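1-pyrroline-5-carboxylate dehydrogenase (Thermus thermophilus, PDB 1UZB) probably catalyses the NAD-dependent oxidation of glutamate semialdehyde, the open form of 1-pyrroline-5-carboxylate, to glutamate in proline breakdown. Local coordinates at residues F303-E308 / R341-R345; S326-L330 / A434-A438; I378-E382 / K410-A414; G383-G389 / A400-E406. All blocks are in the same frame, centred on the assembly; numbering follows the deposited sequence.

Contact 1: F303-E308 / R341-R345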
# COMPACT_ATOMS: atom_id res chain seq x y z
N PHE A 303 4.16 -44.20 4.00
CA PHE A 303 4.20 -45.09 2.85
C PHE A 303 2.87 -45.29 2.12
O PHE A 303 2.85 -45.45 0.90
CB PHE A 303 4.77 -46.45 3.27
CG PHE A 303 6.18 -46.38 3.80
CD1 PHE A 303 6.62 -47.33 4.72
CD2 PHE A 303 7.07 -45.40 3.38
CE1 PHE A 303 7.92 -47.29 5.22
CE2 PHE A 303 8.38 -45.35 3.87
CZ PHE A 303 8.80 -46.31 4.79
N ASP A 304 1.76 -45.29 2.86
CA ASP A 304 0.47 -45.46 2.22
C ASP A 304 0.10 -44.21 1.43
O ASP A 304 -0.39 -44.28 0.31
CB ASP A 304 -0.61 -45.78 3.25
CG ASP A 304 -0.40 -47.13 3.91
OD1 ASP A 304 -0.12 -48.10 3.17
OD2 ASP A 304 -0.52 -47.21 5.15
N LEU A 305 0.36 -43.05 2.03
CA LEU A 305 0.07 -41.78 1.38
C LEU A 305 0.93 -41.68 0.12
O LEU A 305 0.46 -41.27 -0.94
CB LEU A 305 0.40 -40.62 2.31
CG LEU A 305 0.00 -39.23 1.80
CD1 LEU A 305 -1.51 -39.05 1.92
CD2 LEU A 305 0.73 -38.16 2.60
N ALA A 306 2.20 -42.07 0.24
CA ALA A 306 3.12 -42.02 -0.88
C ALA A 306 2.68 -42.93 -2.03
O ALA A 306 2.66 -42.51 -3.18
CB ALA A 306 4.52 -42.40 -0.43
N ALA A 307 2.33 -44.17 -1.71
CA ALA A 307 1.91 -45.11 -2.74
C ALA A 307 0.71 -44.59 -3.53
O ALA A 307 0.65 -44.72 -4.75
CB ALA A 307 1.59 -46.47 -2.11
N GLU A 308 -0.25 -44.01 -2.82
CA GLU A 308 -1.45 -43.46 -3.46
C GLU A 308 -1.07 -42.32 -4.40
O GLU A 308 -1.52 -42.27 -5.55
CB GLU A 308 -2.43 -42.98 -2.38
CG GLU A 308 -3.84 -42.68 -2.86
CD GLU A 308 -3.93 -41.45 -3.74
OE1 GLU A 308 -3.26 -40.45 -3.42
OE2 GLU A 308 -4.69 -41.49 -4.73
N ARG A 341 3.48 -51.58 -1.75
CA ARG A 341 2.22 -50.84 -1.71
C ARG A 341 1.82 -50.31 -3.09
O ARG A 341 0.64 -50.33 -3.45
CB ARG A 341 2.32 -49.69 -0.71
CG ARG A 341 2.31 -50.14 0.75
CD ARG A 341 2.58 -48.99 1.69
NE ARG A 341 2.38 -49.35 3.09
CZ ARG A 341 3.17 -50.16 3.79
NH1 ARG A 341 2.89 -50.42 5.06
NH2 ARG A 341 4.24 -50.70 3.23
N VAL A 342 2.80 -49.84 -3.85
CA VAL A 342 2.52 -49.32 -5.19
C VAL A 342 2.00 -50.44 -6.10
O VAL A 342 1.04 -50.26 -6.84
CB VAL A 342 3.78 -48.68 -5.82
CG1 VAL A 342 3.57 -48.43 -7.31
CG2 VAL A 342 4.11 -47.37 -5.12
N LEU A 343 2.64 -51.61 -6.02
CA LEU A 343 2.22 -52.74 -6.84
C LEU A 343 0.81 -53.20 -6.49
O LEU A 343 0.00 -53.47 -7.38
CB LEU A 343 3.20 -53.91 -6.67
CG LEU A 343 4.60 -53.68 -7.25
CD1 LEU A 343 5.49 -54.87 -6.93
CD2 LEU A 343 4.50 -53.46 -8.76
N LYS A 344 0.51 -53.28 -5.20
CA LYS A 344 -0.81 -53.70 -4.75
C LYS A 344 -1.90 -52.75 -5.25
O LYS A 344 -2.97 -53.19 -5.67
CB LYS A 344 -0.87 -53.78 -3.22
CG LYS A 344 0.11 -54.76 -2.58
CD LYS A 344 -0.03 -56.17 -3.13
CE LYS A 344 0.88 -56.40 -4.33
NZ LYS A 344 2.31 -56.17 -3.99
N ARG A 345 -1.61 -51.46 -5.21
CA ARG A 345 -2.57 -50.45 -5.66
C ARG A 345 -2.70 -50.44 -7.18
O ARG A 345 -3.81 -50.41 -7.71
CB ARG A 345 -2.14 -49.06 -5.19
CG ARG A 345 -2.40 -48.77 -3.72
CD ARG A 345 -1.85 -47.41 -3.33
NE ARG A 345 -2.16 -47.06 -1.94
CZ ARG A 345 -3.36 -46.70 -1.50
NH1 ARG A 345 -4.38 -46.62 -2.35
NH2 ARG A 345 -3.54 -46.41 -0.22
O HOH W 1 -0.89 -48.39 0.31
O HOH W 2 0.53 -49.45 6.14
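Asp-304 OD1 is gripped from two directions where helix 303-315 packs on helix 332-346. Arg-341 NE donates to Asp-304 OD1 at 2.8 Å in a salt bridge. The oxygen lies close to the guanidinium plane, but the nitrogen stands well above the carboxylate plane, and the N-H points only roughly at OD1 (140°). Water 1 also donates to OD1, and it accepts from Arg-345 NE at 2.9 Å. Water 2 joins Asp-304 OD2 to Arg-341 NH1, so one carboxylate serves both arginines. Arg-341 reaches it with a chain extended from CG to NE. One face of its guanidinium is covered by Phe-303 CB, and NH2 turns back to Pro-337 O on its own helix. Glu-308 CB lies over one face of the Arg-345 guanidinium, 3.9 Å from Arg-345 CZ. Beneath the polar layer Ala-307 CB meets Arg-341 CB at 3.6 Å and Val-342 CG2 at 4.0 Å. The axes of 303-308 and 341-345 cross at -50° and come within 9.1 Å, with Ala-307 at the contact. A leucine in place of Arg-341 would probably leave the Asp-304 charge without its direct mate and water 2 without a bridge. The two helices follow successive strands of the large mixed sheet. With two arginines near it, Asp-304 is likely to stay ionised, and the helix pair is joined by charge and water above an apolar base.

Contact 2: S326-L330 / A434-A438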
# COMPACT_ATOMS: atom_id res chain seq x y z
N SER A 326 7.16 -40.65 -13.87
CA SER A 326 7.63 -41.79 -14.66
C SER A 326 8.82 -42.44 -13.96
O SER A 326 9.31 -43.49 -14.39
CB SER A 326 8.02 -41.36 -16.08
OG SER A 326 9.00 -40.33 -16.07
N ARG A 327 9.29 -41.82 -12.89
CA ARG A 327 10.39 -42.36 -12.10
C ARG A 327 10.00 -42.34 -10.63
O ARG A 327 9.43 -41.36 -10.14
CB ARG A 327 11.67 -41.53 -12.29
CG ARG A 327 12.23 -41.53 -13.70
CD ARG A 327 13.57 -40.80 -13.75
NE ARG A 327 13.43 -39.39 -13.37
CZ ARG A 327 14.40 -38.65 -12.85
NH1 ARG A 327 14.16 -37.38 -12.54
NH2 ARG A 327 15.60 -39.17 -12.62
N LEU A 328 10.29 -43.44 -9.94
CA LEU A 328 10.02 -43.55 -8.51
C LEU A 328 11.38 -43.88 -7.89
O LEU A 328 11.92 -44.96 -8.12
CB LEU A 328 9.02 -44.67 -8.21
CG LEU A 328 8.75 -44.91 -6.72
CD1 LEU A 328 8.21 -43.64 -6.08
CD2 LEU A 328 7.77 -46.05 -6.56
N ILE A 329 11.94 -42.92 -7.16
CA ILE A 329 13.25 -43.07 -6.54
C ILE A 329 13.06 -43.38 -5.06
O ILE A 329 12.58 -42.54 -4.30
CB ILE A 329 14.08 -41.78 -6.72
CG1 ILE A 329 14.22 -41.46 -8.21
CG2 ILE A 329 15.46 -41.95 -6.09
CD1 ILE A 329 14.79 -40.08 -8.49
N LEU A 330 13.43 -44.59 -4.67
CA LEU A 330 13.26 -45.02 -3.29
C LEU A 330 14.58 -45.25 -2.56
O LEU A 330 15.45 -45.94 -3.07
CB LEU A 330 12.45 -46.32 -3.26
CG LEU A 330 11.11 -46.29 -4.00
CD1 LEU A 330 10.48 -47.68 -4.04
CD2 LEU A 330 10.19 -45.30 -3.32
N ALA A 434 19.38 -39.90 -3.81
CA ALA A 434 18.07 -39.74 -4.44
C ALA A 434 18.01 -38.42 -5.22
O ALA A 434 17.53 -38.39 -6.35
CB ALA A 434 16.97 -39.77 -3.38
N LEU A 435 18.50 -37.34 -4.61
CA LEU A 435 18.50 -36.05 -5.28
C LEU A 435 19.41 -36.06 -6.50
O LEU A 435 19.09 -35.47 -7.53
CB LEU A 435 18.93 -34.94 -4.31
CG LEU A 435 17.90 -34.55 -3.25
CD1 LEU A 435 18.55 -33.61 -2.24
CD2 LEU A 435 16.70 -33.88 -3.91
N GLU A 436 20.56 -36.73 -6.38
CA GLU A 436 21.49 -36.82 -7.49
C GLU A 436 20.83 -37.51 -8.68
O GLU A 436 20.90 -37.01 -9.81
CB GLU A 436 22.74 -37.60 -7.07
CG GLU A 436 23.67 -36.84 -6.14
CD GLU A 436 24.82 -37.69 -5.62
OE1 GLU A 436 25.71 -37.13 -4.95
OE2 GLU A 436 24.82 -38.91 -5.88
N VAL A 437 20.17 -38.63 -8.42
CA VAL A 437 19.49 -39.37 -9.48
C VAL A 437 18.32 -38.56 -10.03
O VAL A 437 18.09 -38.53 -11.23
CB VAL A 437 18.98 -40.74 -8.95
CG1 VAL A 437 18.07 -41.40 -9.97
CG2 VAL A 437 20.16 -41.64 -8.64
N ALA A 438 17.60 -37.88 -9.14
CA ALA A 438 16.47 -37.07 -9.56
C ALA A 438 16.90 -35.98 -10.54
O ALA A 438 16.24 -35.76 -11.56
CB ALA A 438 15.80 -36.44 -8.34
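Arg-327 and Ile-329 form a buried strand-to-helix contact, reaching from strand 325-331 to the last turns of helix 431-439. Both side chains leave the same face of the sheet. Arg-327 uses the edge of its guanidinium as a two-pronged donor. Arg-327 NH1 gives a nearly straight bond (176°) to Ala-438 O at 2.8 Å, in the carbonyl plane and on a lone pair. Arg-327 NH2 bonds to Val-437 O at 2.9 Å, but approaches from above that carbonyl plane. A bend at chi3 (-63°) turns the group toward these two carbonyls, and NE makes a weak bond to Lys-292 O. The motif is a beta-alpha-beta crossover: helix 431-439 joins parallel strands 422-428 and 446-450 and passes over the two strands that lie between them. The carbonyls of its C-terminal turn would favour a positive group here. Ile-329 packs beside the arginine. Ile-329 CG2, trans to the backbone N, reaches Ala-434 CB at 3.8 Å. CG1 takes the other branch (chi1 -58°) and carries CD1 toward the helix end. There Ile-329 CD1 lies 3.6 Å from Ala-438 CA and 3.8 Å from Val-437 CG1. The same methyl sits over one face of the Arg-327 guanidinium, 4.3 Å above its plane and offset toward the rim.

Contact 3: I378-E382 / K410-A414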
# COMPACT_ATOMS: atom_id res chain seq x y z
N ILE A 378 12.12 -52.28 -24.71
CA ILE A 378 13.44 -51.77 -24.38
C ILE A 378 13.67 -51.93 -22.88
O ILE A 378 14.73 -52.38 -22.45
CB ILE A 378 13.56 -50.27 -24.76
CG1 ILE A 378 13.54 -50.13 -26.28
CG2 ILE A 378 14.84 -49.68 -24.16
CD1 ILE A 378 13.40 -48.70 -26.76
N GLY A 379 12.66 -51.57 -22.09
CA GLY A 379 12.77 -51.67 -20.65
C GLY A 379 13.02 -53.08 -20.14
O GLY A 379 13.69 -53.26 -19.12
N LYS A 380 12.49 -54.07 -20.84
CA LYS A 380 12.68 -55.46 -20.43
C LYS A 380 14.14 -55.88 -20.42
O LYS A 380 14.53 -56.81 -19.72
CB LYS A 380 11.89 -56.40 -21.35
CG LYS A 380 10.38 -56.35 -21.14
CD LYS A 380 9.67 -57.25 -22.13
CE LYS A 380 8.17 -57.27 -21.90
NZ LYS A 380 7.48 -58.12 -22.91
N ASN A 381 14.97 -55.17 -21.19
CA ASN A 381 16.39 -55.48 -21.26
C ASN A 381 17.22 -54.48 -20.46
O ASN A 381 18.45 -54.51 -20.51
CB ASN A 381 16.85 -55.49 -22.72
CG ASN A 381 16.23 -56.62 -23.52
OD1 ASN A 381 15.92 -56.47 -24.70
ND2 ASN A 381 16.06 -57.77 -22.88
N GLU A 382 16.55 -53.61 -19.71
CA GLU A 382 17.24 -52.62 -18.89
C GLU A 382 16.93 -52.81 -17.41
O GLU A 382 17.82 -52.71 -16.57
CB GLU A 382 16.85 -51.20 -19.33
CG GLU A 382 17.22 -50.86 -20.76
CD GLU A 382 17.03 -49.39 -21.07
OE1 GLU A 382 15.97 -48.83 -20.72
OE2 GLU A 382 17.95 -48.79 -21.68
N LYS A 410 20.68 -44.41 -15.66
CA LYS A 410 20.96 -43.97 -17.02
C LYS A 410 20.33 -44.83 -18.12
O LYS A 410 20.62 -44.65 -19.30
CB LYS A 410 22.47 -43.86 -17.23
CG LYS A 410 23.12 -42.80 -16.34
CD LYS A 410 24.60 -42.65 -16.63
CE LYS A 410 25.24 -41.62 -15.71
NZ LYS A 410 24.63 -40.26 -15.86
N ALA A 411 19.46 -45.76 -17.73
CA ALA A 411 18.78 -46.61 -18.71
C ALA A 411 17.86 -45.73 -19.55
O ALA A 411 17.40 -44.69 -19.09
CB ALA A 411 17.96 -47.67 -18.00
N ARG A 412 17.59 -46.14 -20.78
CA ARG A 412 16.72 -45.35 -21.64
C ARG A 412 15.35 -45.11 -20.99
O ARG A 412 14.81 -44.01 -21.09
CB ARG A 412 16.55 -46.02 -23.00
CG ARG A 412 17.84 -46.13 -23.79
CD ARG A 412 17.57 -46.63 -25.20
NE ARG A 412 16.72 -45.70 -25.93
CZ ARG A 412 16.14 -45.98 -27.10
NH1 ARG A 412 15.38 -45.08 -27.70
NH2 ARG A 412 16.33 -47.17 -27.67
N ILE A 413 14.78 -46.12 -20.34
CA ILE A 413 13.48 -45.94 -19.72
C ILE A 413 13.53 -45.04 -18.48
O ILE A 413 12.49 -44.69 -17.93
CB ILE A 413 12.80 -47.28 -19.34
CG1 ILE A 413 13.66 -48.08 -18.36
CG2 ILE A 413 12.50 -48.08 -20.60
CD1 ILE A 413 12.92 -49.22 -17.70
N ALA A 414 14.73 -44.68 -18.05
CA ALA A 414 14.88 -43.80 -16.89
C ALA A 414 15.33 -42.40 -17.33
O ALA A 414 15.51 -41.51 -16.50
CB ALA A 414 15.90 -44.38 -15.91
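Glu-382 ties the segment 378-382, at the C-terminal part of helix 366-379 and the turn after it, to the turn 411-414, which lies in the loop between strands 402-405 and 422-428. The second turn is closed by Ala-414 N to Ala-411 O, and its backbone angles fit a type I beta turn. The polar part of the contact is a carboxylate that takes two successive backbone N-H groups, one on each oxygen. Ile-413 N donates to Glu-382 OE1 at 3.0 Å (162°), on the syn lone pair. Arg-412 N donates to Glu-382 OE2 at 2.8 Å, also from the syn side but 27° out of the carboxylate plane. Two bonds fix the rotation of the carboxylate, and the chain of Glu-382, extended beyond CG, sets it there. The guanidinium of Arg-412 is not the partner: Arg-412 NE lies 5.4 Å from Glu-382 OE2 and forms a salt bridge with Glu-416. The loop is tied further by Ile-413 O, which accepts from Lys-292 NZ.

Methyl and backbone carbons pack round these bonds. Ala-411 CB lies 3.6 Å from Glu-382 OE1 and screens one side of the carboxylate. Ile-413 holds CG1 between its backbone N and carbonyl carbon (chi1 59°), which leaves both branches against the helix end. Ile-413 CG2 is 3.6 Å from Gly-379 CA, and a side chain at this glycine would be crowded by that methyl. On the outer side the guanidinium of Arg-412 is covered over one face by Ile-378, whose CD1 comes 3.4 Å from Arg-412 NH2.

Contact 4: G383-G389 / A400-E406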
# COMPACT_ATOMS: atom_id res chain seq x y z
N GLY A 383 15.67 -53.08 -17.10
CA GLY A 383 15.28 -53.28 -15.71
C GLY A 383 14.50 -54.57 -15.54
O GLY A 383 14.51 -55.42 -16.43
N GLN A 384 13.82 -54.71 -14.41
CA GLN A 384 13.03 -55.91 -14.14
C GLN A 384 11.54 -55.61 -14.19
O GLN A 384 11.03 -54.83 -13.38
CB GLN A 384 13.38 -56.49 -12.77
CG GLN A 384 12.63 -57.77 -12.44
CD GLN A 384 12.67 -58.13 -10.97
OE1 GLN A 384 12.22 -59.21 -10.57
NE2 GLN A 384 13.21 -57.24 -10.15
N LEU A 385 10.83 -56.21 -15.14
CA LEU A 385 9.40 -56.01 -15.26
C LEU A 385 8.71 -56.72 -14.10
O LEU A 385 8.88 -57.93 -13.93
CB LEU A 385 8.89 -56.58 -16.59
CG LEU A 385 7.39 -56.43 -16.87
CD1 LEU A 385 7.04 -54.95 -17.01
CD2 LEU A 385 7.04 -57.19 -18.15
N VAL A 386 7.94 -55.99 -13.31
CA VAL A 386 7.24 -56.59 -12.18
C VAL A 386 5.73 -56.41 -12.21
O VAL A 386 5.02 -56.91 -11.33
CB VAL A 386 7.78 -56.05 -10.83
CG1 VAL A 386 9.21 -56.55 -10.61
CG2 VAL A 386 7.73 -54.54 -10.81
N LEU A 387 5.22 -55.69 -13.21
CA LEU A 387 3.78 -55.49 -13.36
C LEU A 387 3.43 -55.02 -14.76
O LEU A 387 4.11 -54.16 -15.33
CB LEU A 387 3.26 -54.47 -12.34
CG LEU A 387 1.73 -54.30 -12.37
CD1 LEU A 387 1.07 -55.59 -11.89
CD2 LEU A 387 1.31 -53.14 -11.49
N GLY A 388 2.36 -55.58 -15.31
CA GLY A 388 1.89 -55.20 -16.64
C GLY A 388 2.87 -55.47 -17.76
O GLY A 388 3.40 -56.58 -17.88
N GLY A 389 3.09 -54.47 -18.61
CA GLY A 389 4.02 -54.62 -19.71
C GLY A 389 3.41 -55.18 -20.98
O GLY A 389 4.12 -55.74 -21.82
N ALA A 400 -1.81 -51.93 -20.12
CA ALA A 400 -1.88 -52.14 -18.68
C ALA A 400 -0.85 -51.34 -17.90
O ALA A 400 0.26 -51.10 -18.38
CB ALA A 400 -1.71 -53.63 -18.38
N PRO A 401 -1.20 -50.91 -16.67
CA PRO A 401 -0.27 -50.14 -15.83
C PRO A 401 0.99 -51.00 -15.74
O PRO A 401 0.93 -52.18 -15.40
CB PRO A 401 -1.02 -50.05 -14.51
CG PRO A 401 -2.44 -49.94 -14.95
CD PRO A 401 -2.53 -50.99 -16.04
N THR A 402 2.12 -50.39 -16.05
CA THR A 402 3.39 -51.10 -16.07
C THR A 402 4.41 -50.58 -15.08
O THR A 402 4.53 -49.37 -14.86
CB THR A 402 3.96 -51.05 -17.49
OG1 THR A 402 3.01 -51.61 -18.40
CG2 THR A 402 5.27 -51.82 -17.58
N VAL A 403 5.17 -51.50 -14.49
CA VAL A 403 6.20 -51.15 -13.53
C VAL A 403 7.48 -51.94 -13.75
O VAL A 403 7.46 -53.17 -13.89
CB VAL A 403 5.76 -51.41 -12.07
CG1 VAL A 403 6.88 -51.00 -11.10
CG2 VAL A 403 4.49 -50.63 -11.76
N PHE A 404 8.60 -51.22 -13.82
CA PHE A 404 9.92 -51.84 -13.95
C PHE A 404 10.65 -51.44 -12.68
O PHE A 404 10.51 -50.31 -12.21
CB PHE A 404 10.71 -51.28 -15.14
CG PHE A 404 10.24 -51.75 -16.48
CD1 PHE A 404 9.35 -50.99 -17.24
CD2 PHE A 404 10.70 -52.96 -17.01
CE1 PHE A 404 8.93 -51.41 -18.50
CE2 PHE A 404 10.29 -53.39 -18.27
CZ PHE A 404 9.41 -52.62 -19.02
N THR A 405 11.42 -52.35 -12.11
CA THR A 405 12.18 -52.00 -10.91
C THR A 405 13.66 -52.30 -11.09
O THR A 405 14.07 -52.89 -12.10
CB THR A 405 11.61 -52.70 -9.65
OG1 THR A 405 12.18 -52.09 -8.49
CG2 THR A 405 11.92 -54.19 -9.66
N GLU A 406 14.47 -51.89 -10.11
CA GLU A 406 15.92 -52.05 -10.16
C GLU A 406 16.43 -51.46 -11.48
O GLU A 406 17.35 -51.98 -12.11
CB GLU A 406 16.32 -53.53 -10.06
CG GLU A 406 15.97 -54.22 -8.73
CD GLU A 406 16.78 -53.72 -7.53
OE1 GLU A 406 17.82 -53.05 -7.73
OE2 GLU A 406 16.38 -54.01 -6.38
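An antiparallel beta hairpin with a classic bulge joins Gln-384 through Leu-387 to Thr-402 through Thr-405. Strand 384-387 is the outermost strand, within this chain, of the seven-stranded mixed sheet, and strand 402-405 links it to strand 422-428. Gln-384 and Thr-405 form a hydrogen-bonded pair, with Thr-405 N to Gln-384 O at 2.8 Å. At the bulge, Val-386 and Leu-387 both face Val-403. Val-386 N donates to Val-403 O at 2.9 Å and nearly straight (175°), while Leu-387 N makes only a weak bond to the same oxygen. Val-403 N then returns to Leu-387 O, and the register has shifted by one. The side chains of Val-386 and Val-403 cross at a slant, with Val-386 CG2 3.7 Å from Val-403 CG1.

Beyond the bulge Thr-402 takes over with its side chain. Thr-402 OG1 accepts from Gly-389 N at 2.9 Å and donates to Ala-400 O at 2.8 Å, so it bridges the two ends of the connecting loop. A valine at Thr-402 would probably leave the Gly-389 N-H and the Ala-400 carbonyl without these mates and let the loop ends shift. Gly-388 has positive phi, and a CB there would run into Pro-401 O. On the other face of the hairpin from Leu-387 and Val-403 lie Leu-385 and Phe-404. Leu-385 carries CG trans to its backbone N (chi1 -179°), which swings CD1 over one face of the Phe-404 ring. It makes a CH-pi contact there: Leu-385 CD1 lies 4.0 Å from the centroid of the Phe-404 ring.

In the fold
All four contacts belong to one alpha/beta unit built on the seven-stranded sheet, consistent with the catalytic domain of aldehyde dehydrogenases. Contact 1 lies on one face of the sheet and contact 2 on the other, with centres 16 Å apart; Val-342 CG2 still reaches Leu-328 CD2 at 4.2 Å. Leu-343 connects contact 1 to contact 4, its CD2 lying 3.9 Å from Leu-387 CB. Contacts 3 and 4 are the closest pair, centres 11 Å apart, and Phe-404 CE2 touches Gly-379 C at 3.3 Å. Arg-327 CD meets Ala-414 O at 3.4 Å, which joins contact 2 to contact 3. Along the chain, contact 4 lies inside the loop closed by contact 3, and contact 3 inside that closed by contact 2.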